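Side-chain contacts in cellulase IBT99 (Metagenomes, PDB 6WBT), which probably hydrolyses 6-phospho-alpha-glucosides as a family 4 glycoside hydrolase that works with NAD and a manganese ion: residues K22-Q27 / I31-L36; E55-E60 / V64-T69; H104-Q109 / S421-K426; Q268-P273 / T413-I418. All coordinates share one frame; numbering follows the deposited sequence.

Interaction 1: residues K22-Q27 / I31-L36; sequences KDLLDQ and INIKEL
Leu24, in the last turn of helix 17-25, reaches three side chains of the segment 31-36. With CG anti to the backbone N (chi1 -179°), its two methyls are brought within contact of that segment, and each branch finds a different partner. Leu24 CD1 lies 4.2 Å from Ile31 CG2, the two side chains crossing at about a right angle. Leu24 CG itself rests 3.9 Å from Ile33 CD1. Leu24 CD2 meets Leu36 CD1 at 3.8 Å, where the two leucines run past each other in opposite directions. Were Leu24 cut back to an alanine, Ile33 CD1 and Leu36 CD1 would probably lose the neighbour they share, and a gap would open between helix and strand. Leu25 adds to the same apolar layer: Leu25 CD2 comes within 4.2 Å of Ile33 CD1, and beyond it lies Ile57 of helix 43-60. At Gln27 the backbone closes the turn, as Ile31 N donates to Gln27 O at 2.9 Å with an N-H...O angle of 147°. Ile31 folds over this bond, its CD1 3.6 Å from Gln27 CB. Helix 321-334 packs on both residues, through Val326 at Gln27 and through Glu330 and Ile333 at Ile31. The whole is the return from helix to second strand in the first beta-alpha-beta crossover of a Rossmann-type domain, the unit formed by strand 5-10, helix 17-25 and strand 33-39.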
# COMPACT_ATOMS: atom_id res chain seq x y z
N LYS A 22 37.70 -16.24 -21.15
CA LYS A 22 37.74 -17.68 -21.34
C LYS A 22 36.37 -18.30 -21.10
O LYS A 22 35.97 -19.23 -21.82
CB LYS A 22 38.79 -18.30 -20.42
CG LYS A 22 39.19 -19.72 -20.78
CD LYS A 22 38.41 -20.76 -19.99
CE LYS A 22 38.84 -22.17 -20.35
NZ LYS A 22 38.06 -23.20 -19.61
N ASP A 23 35.64 -17.81 -20.10
CA ASP A 23 34.30 -18.32 -19.85
C ASP A 23 33.34 -17.94 -20.97
O ASP A 23 32.36 -18.65 -21.21
CB ASP A 23 33.78 -17.80 -18.51
CG ASP A 23 34.44 -18.49 -17.33
OD1 ASP A 23 34.40 -19.73 -17.26
OD2 ASP A 23 35.02 -17.78 -16.47
N LEU A 24 33.61 -16.84 -21.67
CA LEU A 24 32.79 -16.48 -22.83
C LEU A 24 33.16 -17.30 -24.05
O LEU A 24 32.28 -17.64 -24.85
CB LEU A 24 32.94 -14.98 -23.13
CG LEU A 24 32.13 -14.43 -24.30
CD1 LEU A 24 30.64 -14.60 -24.05
CD2 LEU A 24 32.48 -12.98 -24.56
N LEU A 25 34.44 -17.64 -24.21
CA LEU A 25 34.87 -18.47 -25.33
C LEU A 25 34.42 -19.91 -25.19
O LEU A 25 34.28 -20.61 -26.20
CB LEU A 25 36.39 -18.41 -25.48
CG LEU A 25 36.99 -17.06 -25.89
CD1 LEU A 25 38.51 -17.14 -26.00
CD2 LEU A 25 36.38 -16.57 -27.19
N ASP A 26 34.20 -20.38 -23.96
CA ASP A 26 33.71 -21.74 -23.76
C ASP A 26 32.27 -21.92 -24.21
O ASP A 26 31.80 -23.06 -24.29
CB ASP A 26 33.83 -22.14 -22.29
CG ASP A 26 35.27 -22.24 -21.83
OD1 ASP A 26 36.15 -22.46 -22.69
OD2 ASP A 26 35.52 -22.11 -20.62
N GLN A 27 31.55 -20.84 -24.50
CA GLN A 27 30.19 -20.91 -25.01
C GLN A 27 30.15 -20.41 -26.44
O GLN A 27 29.28 -19.61 -26.81
CB GLN A 27 29.24 -20.12 -24.12
CG GLN A 27 29.21 -20.59 -22.67
CD GLN A 27 28.61 -21.97 -22.52
OE1 GLN A 27 29.16 -22.82 -21.82
NE2 GLN A 27 27.48 -22.20 -23.18
N ILE A 31 27.03 -18.49 -28.32
CA ILE A 31 27.24 -17.06 -28.47
C ILE A 31 28.09 -16.85 -29.71
O ILE A 31 29.27 -17.20 -29.74
CB ILE A 31 27.90 -16.44 -27.23
CG1 ILE A 31 26.94 -16.41 -26.04
CG2 ILE A 31 28.38 -15.02 -27.53
CD1 ILE A 31 26.86 -17.71 -25.26
N ASN A 32 27.47 -16.28 -30.75
CA ASN A 32 28.17 -16.03 -32.02
C ASN A 32 28.91 -14.70 -31.89
O ASN A 32 28.31 -13.63 -31.97
CB ASN A 32 27.17 -16.01 -33.17
CG ASN A 32 27.85 -16.14 -34.52
OD1 ASN A 32 27.93 -15.18 -35.28
ND2 ASN A 32 28.35 -17.33 -34.82
N ILE A 33 30.22 -14.78 -31.70
CA ILE A 33 31.03 -13.60 -31.41
C ILE A 33 31.58 -13.04 -32.72
O ILE A 33 32.46 -13.64 -33.34
CB ILE A 33 32.17 -13.93 -30.43
CG1 ILE A 33 31.60 -14.50 -29.13
CG2 ILE A 33 33.01 -12.70 -30.15
CD1 ILE A 33 32.65 -14.96 -28.14
N LYS A 34 31.05 -11.89 -33.14
CA LYS A 34 31.63 -11.19 -34.28
C LYS A 34 32.98 -10.59 -33.91
O LYS A 34 33.99 -10.85 -34.58
CB LYS A 34 30.67 -10.09 -34.76
CG LYS A 34 31.33 -9.03 -35.63
CD LYS A 34 30.51 -7.75 -35.62
CE LYS A 34 31.26 -6.60 -36.26
NZ LYS A 34 30.55 -5.30 -36.05
N GLU A 35 33.02 -9.78 -32.85
CA GLU A 35 34.25 -9.18 -32.36
C GLU A 35 34.21 -9.13 -30.84
O GLU A 35 33.14 -9.08 -30.23
CB GLU A 35 34.47 -7.77 -32.92
CG GLU A 35 34.86 -7.72 -34.39
CD GLU A 35 35.04 -6.30 -34.88
OE1 GLU A 35 36.16 -5.95 -35.29
OE2 GLU A 35 34.05 -5.53 -34.86
N LEU A 36 35.40 -9.14 -30.24
CA LEU A 36 35.56 -8.98 -28.80
C LEU A 36 36.28 -7.67 -28.55
O LEU A 36 37.40 -7.47 -29.02
CB LEU A 36 36.34 -10.15 -28.20
CG LEU A 36 36.36 -10.23 -26.67
CD1 LEU A 36 34.98 -10.58 -26.13
CD2 LEU A 36 37.40 -11.23 -26.19

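Interaction 2: residues E55-E60 / V64-T69; sequences EVIKTE and VVLKVT
Between Ile57 and Val64 the flat group is a backbone one, the peptide that follows Val64; no ring, carboxylate or side-chain amide enters the contact. Its carbonyl is approached from the oxygen end, with Val64 O 3.5 Å from Ile57 CG2. The CD1 methyl of the same isoleucine also borders this oxygen, more loosely, at 4.0 Å. Both branches of Ile57 therefore lie against the Val64 carbonyl oxygen. Its CG1 stands anti to the carbonyl carbon (chi1 -71°), and from there the extended chain carries CD1 onward to Leu66. There CD1 touches Leu66 CB at 3.7 Å and CD2 at 4.1 Å, the two side chains meeting at a slant. The bond from CA to CB of Val64 also points toward the helix, though its side chain stays looser; it packs on Leu25 of helix 17-25. Leu25 touches Ile57 too, so the isoleucine is shared between the strand and the preceding helix. One turn earlier in helix 43-60, Val53 and Lys54 also touch Leu66. No hydrogen bond spans the two segments, while Val65 and Lys67 spend backbone groups on pairing with Leu36. With no polar bond across it, the contact rests on van der Waals packing of Ile57 against Leu66 and the Val64 carbonyl, while the backbone bonds of the strand go to strand 33-39 of the Rossmann-type sheet.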
# COMPACT_ATOMS: atom_id res chain seq x y z
N GLU A 55 46.61 -14.10 -25.20
CA GLU A 55 47.12 -15.43 -24.90
C GLU A 55 46.00 -16.40 -24.57
O GLU A 55 46.10 -17.60 -24.89
CB GLU A 55 48.12 -15.36 -23.74
CG GLU A 55 49.18 -16.44 -23.75
CD GLU A 55 50.16 -16.29 -24.90
OE1 GLU A 55 50.69 -17.31 -25.37
OE2 GLU A 55 50.39 -15.14 -25.33
N VAL A 56 44.92 -15.92 -23.94
CA VAL A 56 43.76 -16.76 -23.70
C VAL A 56 43.05 -17.08 -25.01
O VAL A 56 42.63 -18.22 -25.25
CB VAL A 56 42.81 -16.09 -22.69
CG1 VAL A 56 41.52 -16.88 -22.56
CG2 VAL A 56 43.49 -15.95 -21.34
N ILE A 57 42.90 -16.08 -25.88
CA ILE A 57 42.31 -16.31 -27.19
C ILE A 57 43.16 -17.27 -28.00
O ILE A 57 42.65 -18.16 -28.69
CB ILE A 57 42.10 -14.97 -27.93
CG1 ILE A 57 40.99 -14.16 -27.27
CG2 ILE A 57 41.81 -15.20 -29.40
CD1 ILE A 57 40.73 -12.83 -27.92
N LYS A 58 44.49 -17.13 -27.91
CA LYS A 58 45.38 -18.02 -28.64
C LYS A 58 45.32 -19.45 -28.13
O LYS A 58 45.73 -20.37 -28.85
CB LYS A 58 46.82 -17.49 -28.56
CG LYS A 58 47.79 -18.13 -29.54
CD LYS A 58 47.20 -18.19 -30.94
CE LYS A 58 48.28 -18.33 -31.99
NZ LYS A 58 49.08 -17.08 -32.11
N THR A 59 44.81 -19.67 -26.92
CA THR A 59 44.77 -20.99 -26.32
C THR A 59 43.42 -21.69 -26.48
O THR A 59 43.38 -22.90 -26.73
CB THR A 59 45.11 -20.90 -24.83
OG1 THR A 59 46.27 -20.07 -24.66
CG2 THR A 59 45.40 -22.28 -24.26
N GLU A 60 42.31 -20.96 -26.35
CA GLU A 60 40.98 -21.56 -26.39
C GLU A 60 40.29 -21.43 -27.74
O GLU A 60 39.65 -22.38 -28.19
CB GLU A 60 40.09 -20.93 -25.30
CG GLU A 60 40.69 -20.97 -23.90
CD GLU A 60 41.18 -22.35 -23.51
OE1 GLU A 60 42.36 -22.47 -23.13
OE2 GLU A 60 40.39 -23.32 -23.60
N VAL A 64 38.79 -15.83 -32.88
CA VAL A 64 38.06 -14.68 -32.37
C VAL A 64 38.97 -13.46 -32.45
O VAL A 64 40.06 -13.44 -31.85
CB VAL A 64 37.58 -14.91 -30.93
CG1 VAL A 64 36.86 -13.68 -30.41
CG2 VAL A 64 36.67 -16.13 -30.87
N VAL A 65 38.53 -12.44 -33.18
CA VAL A 65 39.30 -11.20 -33.33
C VAL A 65 39.10 -10.33 -32.10
O VAL A 65 37.97 -10.16 -31.61
CB VAL A 65 38.89 -10.47 -34.62
CG1 VAL A 65 37.37 -10.42 -34.75
CG2 VAL A 65 39.48 -9.07 -34.66
N LEU A 66 40.19 -9.78 -31.58
CA LEU A 66 40.18 -8.95 -30.39
C LEU A 66 40.54 -7.51 -30.76
O LEU A 66 41.58 -7.27 -31.38
CB LEU A 66 41.15 -9.48 -29.34
CG LEU A 66 41.29 -8.63 -28.07
CD1 LEU A 66 40.00 -8.63 -27.27
CD2 LEU A 66 42.45 -9.14 -27.21
N LYS A 67 39.68 -6.57 -30.37
CA LYS A 67 39.93 -5.15 -30.57
C LYS A 67 40.05 -4.47 -29.22
O LYS A 67 39.23 -4.69 -28.32
CB LYS A 67 38.80 -4.51 -31.39
CG LYS A 67 38.48 -5.23 -32.69
CD LYS A 67 38.78 -4.36 -33.91
CE LYS A 67 40.28 -4.13 -34.08
NZ LYS A 67 40.58 -3.36 -35.31
N VAL A 68 41.08 -3.64 -29.07
CA VAL A 68 41.36 -2.93 -27.82
C VAL A 68 41.35 -1.44 -28.12
O VAL A 68 41.97 -0.99 -29.09
CB VAL A 68 42.70 -3.37 -27.20
CG1 VAL A 68 42.96 -2.60 -25.91
CG2 VAL A 68 42.70 -4.86 -26.94
N THR A 69 40.65 -0.67 -27.29
CA THR A 69 40.54 0.76 -27.51
C THR A 69 40.23 1.46 -26.20
O THR A 69 39.78 0.84 -25.23
CB THR A 69 39.45 1.09 -28.54
OG1 THR A 69 39.39 2.50 -28.74
CG2 THR A 69 38.10 0.60 -28.05

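Interaction 3: residues H104-Q109 / S421-K426; sequences HGCVGQ and SLVAKK
His104 and Cys106 flank Gly105, whose positive phi (69°) makes it the C-prime residue of a Schellman motif, and this turn brings both neighbours against the helical segment 421-426, with His104 CA 7.4 Å from Val423 CA. The imidazole of His104 carries the larger share of the contact. Lys426 CB approaches it obliquely, 3.7 Å from His104 CE1. Further out, the lysine chain bends at chi3 (58°) and curls back, which places Lys426 CE at the ring edge, in its plane and 4.0 Å from His104 ND1. The ammonium group stays apart, NZ lying 4.6 Å from ND1, so the aliphatic part of the lysine does the touching. On the other nitrogen, NE2 is hydrogen-bonded to Asp430, one turn further along the same helix, which would help to fix the rotation of the ring. Cys106 works on a second, apolar patch: its SG meets Val423 CG1 at 3.9 Å. The same methyl also lies 4.2 Å from His104 O. Leu427 extends the patch, touching both His104 and Cys106, while Val423 also packs against Asp274 of the second subunit. Here a Schellman-capped end of helix 90-103, in the Rossmann-type N-terminal family region, is docked on the opening turns of helix 421-434, the last helix of the chain, beside the subunit interface.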
# COMPACT_ATOMS: atom_id res chain seq x y z
N HIS A 104 38.77 5.33 11.96
CA HIS A 104 37.67 5.76 12.82
C HIS A 104 37.00 4.60 13.55
O HIS A 104 35.92 4.78 14.12
CB HIS A 104 36.63 6.53 12.00
CG HIS A 104 37.13 7.85 11.49
ND1 HIS A 104 37.01 9.02 12.22
CD2 HIS A 104 37.74 8.19 10.33
CE1 HIS A 104 37.53 10.02 11.53
NE2 HIS A 104 37.98 9.54 10.38
N GLY A 105 37.62 3.42 13.54
CA GLY A 105 37.06 2.28 14.24
C GLY A 105 35.79 1.72 13.64
O GLY A 105 34.90 1.27 14.37
N CYS A 106 35.68 1.73 12.31
CA CYS A 106 34.51 1.21 11.62
C CYS A 106 34.94 0.17 10.60
O CYS A 106 36.11 0.11 10.20
CB CYS A 106 33.71 2.33 10.93
SG CYS A 106 33.05 3.57 12.06
N VAL A 107 33.98 -0.65 10.17
CA VAL A 107 34.26 -1.73 9.23
C VAL A 107 34.63 -1.13 7.88
O VAL A 107 33.81 -0.47 7.24
CB VAL A 107 33.06 -2.68 9.11
CG1 VAL A 107 33.29 -3.67 7.97
CG2 VAL A 107 32.83 -3.41 10.42
N GLY A 108 35.87 -1.36 7.45
CA GLY A 108 36.32 -0.92 6.15
C GLY A 108 36.24 -2.02 5.11
O GLY A 108 37.18 -2.80 4.96
N GLN A 109 35.12 -2.09 4.40
CA GLN A 109 34.88 -3.13 3.41
C GLN A 109 34.73 -2.50 2.03
O GLN A 109 34.51 -1.29 1.89
CB GLN A 109 33.64 -3.95 3.77
CG GLN A 109 33.73 -5.43 3.41
CD GLN A 109 33.28 -5.72 1.99
OE1 GLN A 109 32.48 -4.98 1.42
NE2 GLN A 109 33.81 -6.79 1.41
N SER A 421 25.98 9.53 14.79
CA SER A 421 26.00 10.57 13.76
C SER A 421 27.28 11.39 13.83
O SER A 421 27.71 11.95 12.81
CB SER A 421 24.78 11.47 13.90
OG SER A 421 24.77 12.49 12.91
N LEU A 422 27.90 11.47 15.01
CA LEU A 422 29.16 12.19 15.14
C LEU A 422 30.28 11.50 14.37
O LEU A 422 31.08 12.17 13.71
CB LEU A 422 29.52 12.34 16.62
CG LEU A 422 28.48 13.00 17.53
CD1 LEU A 422 28.93 12.99 18.99
CD2 LEU A 422 28.19 14.42 17.07
N VAL A 423 30.35 10.17 14.45
CA VAL A 423 31.33 9.43 13.67
C VAL A 423 30.99 9.51 12.18
O VAL A 423 31.89 9.47 11.33
CB VAL A 423 31.42 7.98 14.16
CG1 VAL A 423 32.53 7.22 13.44
CG2 VAL A 423 31.64 7.94 15.67
N ALA A 424 29.70 9.64 11.85
CA ALA A 424 29.29 9.75 10.46
C ALA A 424 29.82 11.02 9.81
O ALA A 424 30.13 11.02 8.61
CB ALA A 424 27.77 9.68 10.35
N LYS A 425 29.92 12.11 10.57
CA LYS A 425 30.41 13.36 10.00
C LYS A 425 31.92 13.34 9.82
O LYS A 425 32.43 13.78 8.78
CB LYS A 425 30.01 14.54 10.89
CG LYS A 425 30.21 15.90 10.24
CD LYS A 425 30.18 17.02 11.28
CE LYS A 425 30.15 18.39 10.62
NZ LYS A 425 28.86 18.63 9.92
N LYS A 426 32.66 12.82 10.81
CA LYS A 426 34.11 12.73 10.69
C LYS A 426 34.52 11.78 9.57
O LYS A 426 35.54 12.00 8.92
CB LYS A 426 34.72 12.30 12.02
CG LYS A 426 34.65 13.37 13.10
CD LYS A 426 34.66 12.76 14.50
CE LYS A 426 35.89 11.91 14.73
NZ LYS A 426 35.88 11.31 16.10

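Interaction 4: residues Q268-P273 / T413-I418; sequences QYYLMP and TMNRTI
Asn415 OD1 accepts from Thr417 N at 2.8 Å with an N-H...O angle of 154°, the donor tilted somewhat from the carbonyl plane; this Asx turn follows helix 405-414 and shapes the chain that meets Tyr270. With CG anti to the backbone N (chi1 -163°), the amide of Asn415 is set beside the tyrosine ring. Its ND2 lies 4.2 Å from Tyr270 CE1, near the plane of the ring and at its edge, and the amide and ring planes are 36° apart. Arg416 CB comes to the same edge, 4.2 Å from Tyr270 CD1. Replacing Asn415 by an alanine removes the OD1 acceptor, which would probably leave Thr417 N without its mate and the edge of Tyr270 less closely flanked. Arg416 NE points near Tyr270 O, but at 4.1 Å this is proximity without a bond. The guanidinium is held instead by Gln388 and by the backbone oxygen of Thr413 of the second subunit. Thr417 lies beside the other tyrosine, its OG1 3.8 Å from Tyr269 O, again too far for a hydrogen bond. The side chain of Tyr269 lies about 8 Å from the bound glucose 6-phosphate. Tyr270 makes an edge-to-face stack with Tyr202. Thus the short helix 267-270 sits beside the exit of helix 405-414, with helix 380-402 packed on Tyr270, Asn415 and Arg416, and the second subunit close by.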
# COMPACT_ATOMS: atom_id res chain seq x y z
N GLN A 268 28.16 -10.53 7.79
CA GLN A 268 29.27 -10.53 8.73
C GLN A 268 29.64 -9.12 9.17
O GLN A 268 30.08 -8.91 10.30
CB GLN A 268 30.47 -11.22 8.08
CG GLN A 268 31.72 -11.30 8.93
CD GLN A 268 32.94 -11.62 8.10
OE1 GLN A 268 33.92 -12.18 8.60
NE2 GLN A 268 32.90 -11.25 6.83
N TYR A 269 29.45 -8.13 8.29
CA TYR A 269 29.86 -6.76 8.59
C TYR A 269 28.75 -5.91 9.18
O TYR A 269 29.04 -4.93 9.87
CB TYR A 269 30.39 -6.08 7.31
CG TYR A 269 31.37 -6.93 6.54
CD1 TYR A 269 31.02 -7.51 5.33
CD2 TYR A 269 32.65 -7.16 7.03
CE1 TYR A 269 31.91 -8.29 4.62
CE2 TYR A 269 33.56 -7.93 6.32
CZ TYR A 269 33.18 -8.50 5.12
OH TYR A 269 34.08 -9.27 4.42
N TYR A 270 27.49 -6.26 8.94
CA TYR A 270 26.37 -5.51 9.49
C TYR A 270 25.96 -6.01 10.87
O TYR A 270 25.82 -5.22 11.81
CB TYR A 270 25.17 -5.56 8.54
CG TYR A 270 25.37 -4.79 7.26
CD1 TYR A 270 25.11 -3.42 7.20
CD2 TYR A 270 25.82 -5.42 6.11
CE1 TYR A 270 25.29 -2.71 6.03
CE2 TYR A 270 26.01 -4.71 4.93
CZ TYR A 270 25.74 -3.36 4.90
OH TYR A 270 25.93 -2.65 3.74
N LEU A 271 25.77 -7.32 11.02
CA LEU A 271 25.38 -7.89 12.30
C LEU A 271 26.54 -7.99 13.28
O LEU A 271 26.31 -8.04 14.49
CB LEU A 271 24.75 -9.27 12.10
CG LEU A 271 23.46 -9.30 11.29
CD1 LEU A 271 22.95 -10.72 11.13
CD2 LEU A 271 22.40 -8.42 11.93
N MSE A 272 27.78 -8.04 12.79
CA MSE A 272 28.94 -8.16 13.66
C MSE A 272 30.07 -7.19 13.29
O MSE A 272 31.15 -7.63 12.91
CB MSE A 272 29.47 -9.59 13.63
CG MSE A 272 28.42 -10.66 13.94
SE MSE A 272 28.93 -12.44 13.34
CE MSE A 272 30.17 -12.92 14.76
N PRO A 273 29.82 -5.88 13.41
CA PRO A 273 30.92 -4.93 13.15
C PRO A 273 31.99 -4.96 14.22
O PRO A 273 33.14 -4.60 13.94
CB PRO A 273 30.20 -3.57 13.11
CG PRO A 273 29.00 -3.76 13.95
CD PRO A 273 28.56 -5.18 13.71
N THR A 413 24.84 8.36 8.71
CA THR A 413 24.24 8.16 10.02
C THR A 413 23.33 6.94 10.04
O THR A 413 23.25 6.23 11.05
CB THR A 413 23.46 9.42 10.43
OG1 THR A 413 24.35 10.54 10.49
CG2 THR A 413 22.81 9.23 11.80
N MSE A 414 22.65 6.67 8.93
CA MSE A 414 21.68 5.57 8.85
C MSE A 414 22.34 4.19 8.89
O MSE A 414 21.75 3.23 9.39
CB MSE A 414 20.85 5.71 7.57
CG MSE A 414 19.75 4.67 7.42
SE MSE A 414 18.29 4.93 8.68
CE MSE A 414 17.70 6.69 8.07
N ASN A 415 23.56 4.10 8.36
CA ASN A 415 24.22 2.81 8.21
C ASN A 415 24.48 2.16 9.56
O ASN A 415 24.77 2.83 10.55
CB ASN A 415 25.53 2.97 7.44
CG ASN A 415 26.05 1.66 6.88
OD1 ASN A 415 26.70 0.89 7.59
ND2 ASN A 415 25.76 1.40 5.61
N ARG A 416 24.36 0.82 9.59
CA ARG A 416 24.54 0.09 10.84
C ARG A 416 26.00 0.06 11.27
O ARG A 416 26.29 -0.02 12.47
CB ARG A 416 24.01 -1.33 10.70
CG ARG A 416 22.53 -1.42 10.34
CD ARG A 416 22.03 -2.85 10.38
NE ARG A 416 22.11 -3.42 11.72
CZ ARG A 416 21.15 -3.32 12.63
NH1 ARG A 416 20.03 -2.68 12.35
NH2 ARG A 416 21.31 -3.87 13.83
N THR A 417 26.93 0.12 10.32
CA THR A 417 28.35 0.10 10.66
C THR A 417 28.74 1.34 11.45
O THR A 417 29.54 1.26 12.39
CB THR A 417 29.20 -0.02 9.39
OG1 THR A 417 28.92 -1.27 8.75
CG2 THR A 417 30.68 0.05 9.72
N ILE A 418 28.18 2.49 11.10
CA ILE A 418 28.49 3.75 11.78
C ILE A 418 27.75 3.78 13.11
O ILE A 418 26.52 3.66 13.14
CB ILE A 418 28.11 4.96 10.90
CG1 ILE A 418 28.57 4.73 9.46
CG2 ILE A 418 28.73 6.22 11.46
CD1 ILE A 418 30.06 4.52 9.32

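In the fold
From the N terminus, interaction 1 closes a short turn within the first beta-alpha-beta unit, and interaction 2 closes another in the next. They stand in series and touch: Leu36 pairs with Val65 and Lys67, so strands 33-39 and 66-69 lie side by side in one sheet. Interaction 3 then opens a loop of over 300 residues, which closes only at helix 421-434, and interaction 4 is nested inside it. These two meet through Ser421 and Thr413, and both border the second subunit. Interactions 1 and 2 lie across the chain's centre from 3 and 4, the centres of 1 and 3 being about 44 Å apart.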